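Local coordinates for probable M18 family aminopeptidase 1 (PDB 2GLF), which probably acts as a zinc-dependent aminopeptidase of the M18 family, removing residues from the N-terminal ends of peptides, at residues T256-I270 against L436-L450. Numbering follows the deposited sequence.
Sequences TALRALLSANPEKSI and LFETYVAYRSLMEKL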
ATOM      1  N   THR A 256      46.401  -2.518  24.983  1.00 14.74           N
ATOM      2  CA  THR A 256      46.325  -2.456  26.439  1.00 13.81           C
ATOM      3  C   THR A 256      46.729  -3.781  27.078  1.00 14.26           C
ATOM      4  O   THR A 256      47.368  -3.793  28.125  1.00 13.53           O
ATOM      5  CB  THR A 256      44.907  -2.073  26.931  1.00 19.60           C
ATOM      6  OG1 THR A 256      43.923  -2.851  26.235  1.00 19.47           O
ATOM      7  CG2 THR A 256      44.653  -0.591  26.712  1.00 17.04           C
ATOM      8  N   ALA A 257      46.359  -4.892  26.448  1.00 14.31           N
ATOM      9  CA  ALA A 257      46.711  -6.207  26.971  1.00 14.62           C
ATOM     10  C   ALA A 257      48.202  -6.470  26.763  1.00 15.19           C
ATOM     11  O   ALA A 257      48.864  -7.044  27.622  1.00 15.85           O
ATOM     12  CB  ALA A 257      45.889  -7.282  26.285  1.00 21.07           C
ATOM     13  N   LEU A 258      48.727  -6.051  25.616  1.00 11.39           N
ATOM     14  CA  LEU A 258      50.140  -6.229  25.323  1.00 11.90           C
ATOM     15  C   LEU A 258      50.946  -5.499  26.396  1.00 12.15           C
ATOM     16  O   LEU A 258      51.871  -6.060  26.988  1.00 12.42           O
ATOM     17  CB  LEU A 258      50.480  -5.636  23.958  1.00 12.01           C
ATOM     18  CG  LEU A 258      51.655  -6.229  23.176  1.00 12.43           C
ATOM     19  CD1 LEU A 258      52.224  -5.149  22.285  1.00 10.65           C
ATOM     20  CD2 LEU A 258      52.731  -6.756  24.105  1.00 11.77           C
ATOM     21  N   ARG A 259      50.588  -4.245  26.648  1.00 14.69           N
ATOM     22  CA  ARG A 259      51.286  -3.448  27.647  1.00 15.30           C
ATOM     23  C   ARG A 259      51.143  -4.030  29.048  1.00 16.31           C
ATOM     24  O   ARG A 259      52.062  -3.932  29.860  1.00 17.01           O
ATOM     25  CB  ARG A 259      50.787  -1.998  27.617  1.00 13.76           C
ATOM     26  CG  ARG A 259      51.206  -1.230  26.362  1.00 13.03           C
ATOM     27  CD  ARG A 259      52.718  -1.043  26.302  1.00  9.20           C
ATOM     28  NE  ARG A 259      53.165  -0.217  27.412  1.00 10.78           N
ATOM     29  CZ  ARG A 259      52.914   1.082  27.518  1.00  9.85           C
ATOM     30  NH1 ARG A 259      52.227   1.703  26.570  1.00 11.09           N
ATOM     31  NH2 ARG A 259      53.311   1.750  28.590  1.00  9.20           N
ATOM     32  N   ALA A 260      49.996  -4.638  29.332  1.00 25.37           N
ATOM     33  CA  ALA A 260      49.770  -5.245  30.638  1.00 25.09           C
ATOM     34  C   ALA A 260      50.665  -6.473  30.759  1.00 25.41           C
ATOM     35  O   ALA A 260      51.373  -6.643  31.751  1.00 25.66           O
ATOM     36  CB  ALA A 260      48.313  -5.642  30.786  1.00  1.76           C
ATOM     37  N   LEU A 261      50.636  -7.322  29.736  1.00 21.03           N
ATOM     38  CA  LEU A 261      51.443  -8.537  29.714  1.00 21.12           C
ATOM     39  C   LEU A 261      52.889  -8.217  30.022  1.00 21.77           C
ATOM     40  O   LEU A 261      53.523  -8.889  30.830  1.00 22.20           O
ATOM     41  CB  LEU A 261      51.380  -9.213  28.338  1.00  9.54           C
ATOM     42  CG  LEU A 261      52.282 -10.444  28.168  1.00  9.22           C
ATOM     43  CD1 LEU A 261      51.758 -11.552  29.062  1.00  9.22           C
ATOM     44  CD2 LEU A 261      52.313 -10.919  26.726  1.00  9.22           C
ATOM     45  N   LEU A 262      53.399  -7.176  29.373  1.00 28.07           N
ATOM     46  CA  LEU A 262      54.786  -6.766  29.538  1.00 27.48           C
ATOM     47  C   LEU A 262      55.180  -6.183  30.894  1.00 28.02           C
ATOM     48  O   LEU A 262      56.339  -6.299  31.297  1.00 28.46           O
ATOM     49  CB  LEU A 262      55.163  -5.765  28.441  1.00  3.43           C
ATOM     50  CG  LEU A 262      55.023  -6.239  26.994  1.00  3.43           C
ATOM     51  CD1 LEU A 262      55.638  -5.206  26.072  1.00  3.43           C
ATOM     52  CD2 LEU A 262      55.710  -7.582  26.812  1.00  3.43           C
ATOM     53  N   SER A 263      54.240  -5.568  31.606  1.00 12.03           N
ATOM     54  CA  SER A 263      54.587  -4.954  32.879  1.00 12.76           C
ATOM     55  C   SER A 263      53.967  -5.606  34.100  1.00 13.65           C
ATOM     56  O   SER A 263      54.056  -5.085  35.209  1.00 13.85           O
ATOM     57  CB  SER A 263      54.220  -3.471  32.856  1.00 14.57           C
ATOM     58  OG  SER A 263      52.818  -3.309  32.801  1.00 15.56           O
ATOM     59  N   ALA A 264      53.346  -6.752  33.912  1.00 22.95           N
ATOM     60  CA  ALA A 264      52.731  -7.417  35.042  1.00 24.88           C
ATOM     61  C   ALA A 264      53.752  -8.191  35.879  1.00 26.54           C
ATOM     62  O   ALA A 264      54.818  -8.582  35.391  1.00 27.15           O
ATOM     63  CB  ALA A 264      51.633  -8.357  34.548  1.00 22.43           C
ATOM     64  N   ASN A 265      53.422  -8.383  37.153  1.00 29.42           N
ATOM     65  CA  ASN A 265      54.246  -9.154  38.076  1.00 30.66           C
ATOM     66  C   ASN A 265      53.351 -10.359  38.348  1.00 30.77           C
ATOM     67  O   ASN A 265      52.577 -10.375  39.306  1.00 31.54           O
ATOM     68  CB  ASN A 265      54.502  -8.361  39.350  1.00 59.36           C
ATOM     69  CG  ASN A 265      55.243  -7.074  39.081  1.00 64.69           C
ATOM     70  OD1 ASN A 265      56.349  -7.088  38.542  1.00 68.83           O
ATOM     71  ND2 ASN A 265      54.636  -5.948  39.443  1.00 65.69           N
ATOM     72  N   PRO A 266      53.428 -11.374  37.474  1.00 20.89           N
ATOM     73  CA  PRO A 266      52.637 -12.601  37.567  1.00 21.12           C
ATOM     74  C   PRO A 266      52.881 -13.417  38.826  1.00 21.71           C
ATOM     75  O   PRO A 266      53.968 -13.393  39.401  1.00 20.71           O
ATOM     76  CB  PRO A 266      53.042 -13.372  36.313  1.00 28.75           C
ATOM     77  CG  PRO A 266      53.539 -12.308  35.387  1.00 28.60           C
ATOM     78  CD  PRO A 266      54.315 -11.427  36.302  1.00 28.27           C
ATOM     79  N   GLU A 267      51.853 -14.145  39.242  1.00 40.29           N
ATOM     80  CA  GLU A 267      51.941 -14.999  40.412  1.00 41.50           C
ATOM     81  C   GLU A 267      51.557 -16.370  39.885  1.00 40.48           C
ATOM     82  O   GLU A 267      51.788 -17.396  40.516  1.00 41.02           O
ATOM     83  CB  GLU A 267      50.946 -14.534  41.474  1.00110.10           C
ATOM     84  CG  GLU A 267      51.296 -14.961  42.884  1.00115.45           C
ATOM     85  CD  GLU A 267      50.418 -14.292  43.922  1.00125.13           C
ATOM     86  OE1 GLU A 267      50.289 -13.048  43.876  1.00126.59           O
ATOM     87  OE2 GLU A 267      49.861 -15.004  44.785  1.00129.99           O
ATOM     88  N   LYS A 268      50.987 -16.347  38.688  1.00 30.34           N
ATOM     89  CA  LYS A 268      50.511 -17.525  37.978  1.00 29.07           C
ATOM     90  C   LYS A 268      50.829 -17.247  36.503  1.00 27.98           C
ATOM     91  O   LYS A 268      50.831 -16.093  36.084  1.00 27.93           O
ATOM     92  CB  LYS A 268      49.003 -17.627  38.213  1.00 35.82           C
ATOM     93  CG  LYS A 268      48.247 -18.668  37.422  1.00 36.41           C
ATOM     94  CD  LYS A 268      46.753 -18.526  37.707  1.00 34.34           C
ATOM     95  CE  LYS A 268      45.940 -19.610  37.028  1.00 33.59           C
ATOM     96  NZ  LYS A 268      44.475 -19.475  37.281  1.00 35.47           N
ATOM     97  N   SER A 269      51.121 -18.273  35.718  1.00 20.97           N
ATOM     98  CA  SER A 269      51.420 -18.041  34.308  1.00 19.74           C
ATOM     99  C   SER A 269      50.366 -17.123  33.696  1.00 19.08           C
ATOM    100  O   SER A 269      49.184 -17.218  34.028  1.00 19.87           O
ATOM    101  CB  SER A 269      51.432 -19.359  33.524  1.00 38.67           C
ATOM    102  OG  SER A 269      52.572 -20.148  33.817  1.00 39.58           O
ATOM    103  N   ILE A 270      50.789 -16.233  32.807  1.00 22.80           N
ATOM    104  CA  ILE A 270      49.856 -15.330  32.144  1.00 20.17           C
ATOM    105  C   ILE A 270      50.144 -15.307  30.649  1.00 20.08           C
ATOM    106  O   ILE A 270      51.140 -15.862  30.194  1.00 21.02           O
ATOM    107  CB  ILE A 270      49.972 -13.895  32.674  1.00  4.62           C
ATOM    108  CG1 ILE A 270      51.357 -13.330  32.345  1.00  4.62           C
ATOM    109  CG2 ILE A 270      49.697 -13.874  34.161  1.00  4.62           C
ATOM    110  CD1 ILE A 270      51.503 -11.837  32.589  1.00  4.62           C
ATOM    111  N   LEU A 436      41.223   4.170  27.978  1.00 18.36           N
ATOM    112  CA  LEU A 436      42.330   3.453  27.363  1.00 17.82           C
ATOM    113  C   LEU A 436      43.291   3.004  28.469  1.00 19.08           C
ATOM    114  O   LEU A 436      43.643   1.824  28.574  1.00 19.05           O
ATOM    115  CB  LEU A 436      43.046   4.381  26.380  1.00  8.65           C
ATOM    116  CG  LEU A 436      44.120   3.887  25.404  1.00  8.65           C
ATOM    117  CD1 LEU A 436      45.399   4.657  25.663  1.00  8.65           C
ATOM    118  CD2 LEU A 436      44.346   2.390  25.528  1.00  8.65           C
ATOM    119  N   PHE A 437      43.687   3.961  29.304  1.00 18.08           N
ATOM    120  CA  PHE A 437      44.607   3.724  30.409  1.00 18.14           C
ATOM    121  C   PHE A 437      44.028   2.784  31.450  1.00 18.22           C
ATOM    122  O   PHE A 437      44.665   1.806  31.844  1.00 17.55           O
ATOM    123  CB  PHE A 437      44.952   5.050  31.082  1.00 17.91           C
ATOM    124  CG  PHE A 437      46.038   4.948  32.124  1.00 18.66           C
ATOM    125  CD1 PHE A 437      47.359   4.690  31.754  1.00 20.13           C
ATOM    126  CD2 PHE A 437      45.744   5.125  33.474  1.00 20.42           C
ATOM    127  CE1 PHE A 437      48.368   4.611  32.707  1.00 18.97           C
ATOM    128  CE2 PHE A 437      46.745   5.047  34.435  1.00 20.44           C
ATOM    129  CZ  PHE A 437      48.063   4.789  34.049  1.00 18.78           C
ATOM    130  N   GLU A 438      42.819   3.081  31.901  1.00 10.58           N
ATOM    131  CA  GLU A 438      42.207   2.259  32.925  1.00 10.91           C
ATOM    132  C   GLU A 438      42.028   0.810  32.498  1.00 11.03           C
ATOM    133  O   GLU A 438      42.017  -0.095  33.337  1.00 10.44           O
ATOM    134  CB  GLU A 438      40.870   2.849  33.350  1.00 22.49           C
ATOM    135  CG  GLU A 438      40.385   2.293  34.679  1.00 24.93           C
ATOM    136  CD  GLU A 438      41.333   2.606  35.823  1.00 26.76           C
ATOM    137  OE1 GLU A 438      41.093   2.124  36.947  1.00 30.73           O
ATOM    138  OE2 GLU A 438      42.313   3.341  35.602  1.00 28.54           O
ATOM    139  N   THR A 439      41.873   0.586  31.197  1.00 16.35           N
ATOM    140  CA  THR A 439      41.715  -0.772  30.693  1.00 16.05           C
ATOM    141  C   THR A 439      43.026  -1.486  30.967  1.00 16.19           C
ATOM    142  O   THR A 439      43.045  -2.600  31.497  1.00 16.78           O
ATOM    143  CB  THR A 439      41.426  -0.777  29.189  1.00 12.57           C
ATOM    144  OG1 THR A 439      40.108  -0.265  28.964  1.00 12.26           O
ATOM    145  CG2 THR A 439      41.528  -2.192  28.627  1.00 12.26           C
ATOM    146  N   TYR A 440      44.119  -0.817  30.610  1.00 16.38           N
ATOM    147  CA  TYR A 440      45.472  -1.324  30.830  1.00 16.87           C
ATOM    148  C   TYR A 440      45.677  -1.678  32.304  1.00 16.74           C
ATOM    149  O   TYR A 440      46.330  -2.659  32.634  1.00 16.59           O
ATOM    150  CB  TYR A 440      46.488  -0.254  30.427  1.00 23.29           C
ATOM    151  CG  TYR A 440      47.837  -0.415  31.081  1.00 23.45           C
ATOM    152  CD1 TYR A 440      48.692  -1.459  30.721  1.00 23.59           C
ATOM    153  CD2 TYR A 440      48.254   0.470  32.070  1.00 23.53           C
ATOM    154  CE1 TYR A 440      49.931  -1.615  31.334  1.00 25.25           C
ATOM    155  CE2 TYR A 440      49.488   0.327  32.688  1.00 24.15           C
ATOM    156  CZ  TYR A 440      50.321  -0.717  32.318  1.00 24.65           C
ATOM    157  OH  TYR A 440      51.535  -0.866  32.950  1.00 24.81           O
ATOM    158  N   VAL A 441      45.129  -0.851  33.184  1.00 24.00           N
ATOM    159  CA  VAL A 441      45.242  -1.087  34.610  1.00 23.32           C
ATOM    160  C   VAL A 441      44.440  -2.327  34.987  1.00 23.36           C
ATOM    161  O   VAL A 441      44.941  -3.209  35.682  1.00 23.85           O
ATOM    162  CB  VAL A 441      44.720   0.110  35.411  1.00 11.65           C
ATOM    163  CG1 VAL A 441      44.813  -0.182  36.898  1.00 10.47           C
ATOM    164  CG2 VAL A 441      45.517   1.352  35.060  1.00 11.85           C
ATOM    165  N   ALA A 442      43.196  -2.391  34.518  1.00 13.68           N
ATOM    166  CA  ALA A 442      42.324  -3.525  34.800  1.00 13.68           C
ATOM    167  C   ALA A 442      42.949  -4.837  34.321  1.00 13.68           C
ATOM    168  O   ALA A 442      43.028  -5.806  35.076  1.00 13.68           O
ATOM    169  CB  ALA A 442      40.967  -3.313  34.140  1.00 11.08           C
ATOM    170  N   TYR A 443      43.403  -4.860  33.072  1.00 12.83           N
ATOM    171  CA  TYR A 443      44.021  -6.054  32.493  1.00 14.19           C
ATOM    172  C   TYR A 443      45.258  -6.540  33.245  1.00 14.83           C
ATOM    173  O   TYR A 443      45.462  -7.742  33.405  1.00 13.51           O
ATOM    174  CB  TYR A 443      44.408  -5.794  31.038  1.00 17.18           C
ATOM    175  CG  TYR A 443      43.246  -5.774  30.075  1.00 18.61           C
ATOM    176  CD1 TYR A 443      43.440  -5.427  28.740  1.00 19.72           C
ATOM    177  CD2 TYR A 443      41.952  -6.102  30.490  1.00 17.42           C
ATOM    178  CE1 TYR A 443      42.378  -5.405  27.838  1.00 21.29           C
ATOM    179  CE2 TYR A 443      40.884  -6.082  29.599  1.00 19.61           C
ATOM    180  CZ  TYR A 443      41.106  -5.732  28.272  1.00 20.37           C
ATOM    181  OH  TYR A 443      40.065  -5.705  27.373  1.00 17.54           O
ATOM    182  N   ARG A 444      46.087  -5.600  33.690  1.00 27.80           N
ATOM    183  CA  ARG A 444      47.316  -5.927  34.402  1.00 29.55           C
ATOM    184  C   ARG A 444      47.038  -6.503  35.777  1.00 30.53           C
ATOM    185  O   ARG A 444      47.597  -7.533  36.156  1.00 30.74           O
ATOM    186  CB  ARG A 444      48.189  -4.681  34.547  1.00 25.02           C
ATOM    187  CG  ARG A 444      49.421  -4.893  35.395  1.00 26.24           C
ATOM    188  CD  ARG A 444      50.254  -3.628  35.508  1.00 31.81           C
ATOM    189  NE  ARG A 444      51.330  -3.783  36.483  1.00 34.43           N
ATOM    190  CZ  ARG A 444      52.278  -2.879  36.704  1.00 34.43           C
ATOM    191  NH1 ARG A 444      52.292  -1.743  36.016  1.00 33.78           N
ATOM    192  NH2 ARG A 444      53.214  -3.115  37.613  1.00 35.76           N
ATOM    193  N   SER A 445      46.174  -5.828  36.525  1.00 26.30           N
ATOM    194  CA  SER A 445      45.839  -6.280  37.861  1.00 27.74           C
ATOM    195  C   SER A 445      44.968  -7.536  37.840  1.00 28.21           C
ATOM    196  O   SER A 445      44.820  -8.204  38.857  1.00 29.09           O
ATOM    197  CB  SER A 445      45.152  -5.154  38.635  1.00 30.40           C
ATOM    198  OG  SER A 445      44.070  -4.618  37.902  1.00 32.77           O
ATOM    199  N   LEU A 446      44.392  -7.860  36.689  1.00 22.25           N
ATOM    200  CA  LEU A 446      43.573  -9.060  36.596  1.00 22.65           C
ATOM    201  C   LEU A 446      44.453 -10.266  36.305  1.00 23.54           C
ATOM    202  O   LEU A 446      44.146 -11.387  36.727  1.00 23.79           O
ATOM    203  CB  LEU A 446      42.514  -8.922  35.504  1.00 14.86           C
ATOM    204  CG  LEU A 446      41.205  -8.245  35.916  1.00 14.49           C
ATOM    205  CD1 LEU A 446      40.324  -8.093  34.695  1.00 14.81           C
ATOM    206  CD2 LEU A 446      40.499  -9.068  36.986  1.00 12.56           C
HETATM  207  N   MSE A 447      45.546 -10.041  35.580  1.00 30.98           N
HETATM  208  CA  MSE A 447      46.471 -11.122  35.266  1.00 32.05           C
HETATM  209  C   MSE A 447      47.253 -11.438  36.532  1.00 31.82           C
HETATM  210  O   MSE A 447      47.602 -12.591  36.795  1.00 31.62           O
HETATM  211  CB  MSE A 447      47.450 -10.697  34.177  1.00 50.63           C
HETATM  212  CG  MSE A 447      46.805 -10.263  32.890  1.00 52.04           C
HETATM  213 SE   MSE A 447      48.114  -9.560  31.649  1.00 53.78          SE
HETATM  214  CE  MSE A 447      47.888 -10.831  30.207  1.00 53.09           C
ATOM    215  N   GLU A 448      47.513 -10.392  37.311  1.00 26.63           N
ATOM    216  CA  GLU A 448      48.270 -10.497  38.555  1.00 27.04           C
ATOM    217  C   GLU A 448      47.517 -11.093  39.735  1.00 27.21           C
ATOM    218  O   GLU A 448      48.079 -11.879  40.498  1.00 27.35           O
ATOM    219  CB  GLU A 448      48.783  -9.115  38.981  1.00 33.75           C
ATOM    220  CG  GLU A 448      49.960  -8.574  38.183  1.00 32.96           C
ATOM    221  CD  GLU A 448      50.348  -7.155  38.597  1.00 34.46           C
ATOM    222  OE1 GLU A 448      51.413  -6.672  38.147  1.00 37.54           O
ATOM    223  OE2 GLU A 448      49.588  -6.519  39.366  1.00 34.77           O
ATOM    224  N   LYS A 449      46.249 -10.728  39.882  1.00 26.98           N
ATOM    225  CA  LYS A 449      45.474 -11.184  41.026  1.00 26.22           C
ATOM    226  C   LYS A 449      44.423 -12.277  40.820  1.00 25.78           C
ATOM    227  O   LYS A 449      43.910 -12.806  41.804  1.00 25.61           O
ATOM    228  CB  LYS A 449      44.818  -9.971  41.697  1.00 29.07           C
ATOM    229  CG  LYS A 449      45.752  -8.778  41.916  1.00 31.26           C
ATOM    230  CD  LYS A 449      46.463  -8.820  43.262  1.00 36.81           C
ATOM    231  CE  LYS A 449      47.525  -9.907  43.341  1.00 38.16           C
ATOM    232  NZ  LYS A 449      48.716  -9.628  42.493  1.00 41.48           N
ATOM    233  N   LEU A 450      44.084 -12.628  39.583  1.00 41.98           N
ATOM    234  CA  LEU A 450      43.084 -13.686  39.409  1.00 41.56           C
ATOM    235  C   LEU A 450      43.667 -15.060  39.706  1.00 41.34           C
ATOM    236  O   LEU A 450      43.025 -15.829  40.455  1.00 35.59           O
ATOM    237  CB  LEU A 450      42.474 -13.685  37.996  1.00 12.82           C
ATOM    238  CG  LEU A 450      41.191 -12.861  37.793  1.00 12.05           C
ATOM    239  CD1 LEU A 450      40.446 -13.371  36.577  1.00 12.05           C
ATOM    240  CD2 LEU A 450      40.295 -12.967  39.009  1.00 12.05           C
ATOM    241  OXT LEU A 450      44.760 -15.350  39.180  1.00 35.59           O
TER
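Ala-260 is a small knob dropped into a hole made by Tyr-440, Tyr-443, Arg-444 and Met-447, which suits the 8.4 Å axis distance of helices 256-263 and 436-449, crossing at -44°. One turn back, Thr-256 fills the next hole, among Leu-436, Thr-439, Tyr-440 and Tyr-443; its OG1 bonds to the carbonyl of Ile-252 in its own helix, and its methyl faces the second helix. Further along, the selenium of Met-447 lies 4.0 Å from Ala-260 CB, while Ile-270 CG2 packs against Met-447 CB. Strand 87-92 of the central sheet backs this buried side, with Val-89 touching Ala-257 and Met-447.

The other side is polar and looser. With CG anti to the backbone N (chi1 157°), Tyr-440 runs its ring edge along the carbonyls of Thr-256 and Arg-259 to a hydroxyl pair, Tyr-440 OH to Ser-263 OG at 2.8 Å. Arg-444, fully extended, lays one guanidinium face under the Ser-263 carbonyl, gives an NH1 bond to Tyr-440 OH, and makes a salt bridge from Arg-444 NE to Glu-448 OE1, 3.3 Å, whose hydrogen bond is weak though nearly straight (176°). Glu-448 OE1 also accepts the Asn-265 N-H, N to OE1 2.8 Å, on its anti side. A leucine in place of Arg-444 would probably leave Glu-448 without its charge partner and freer to swing off Asn-265. Farther out, Glu-267 is poorly ordered, its OE1 4.0 Å from Lys-449 NZ.

Close-fitting knobs, led by Ala-260, thus go with the short axis distance, while a charged side chain receives the backbone where helix 248-263 ends.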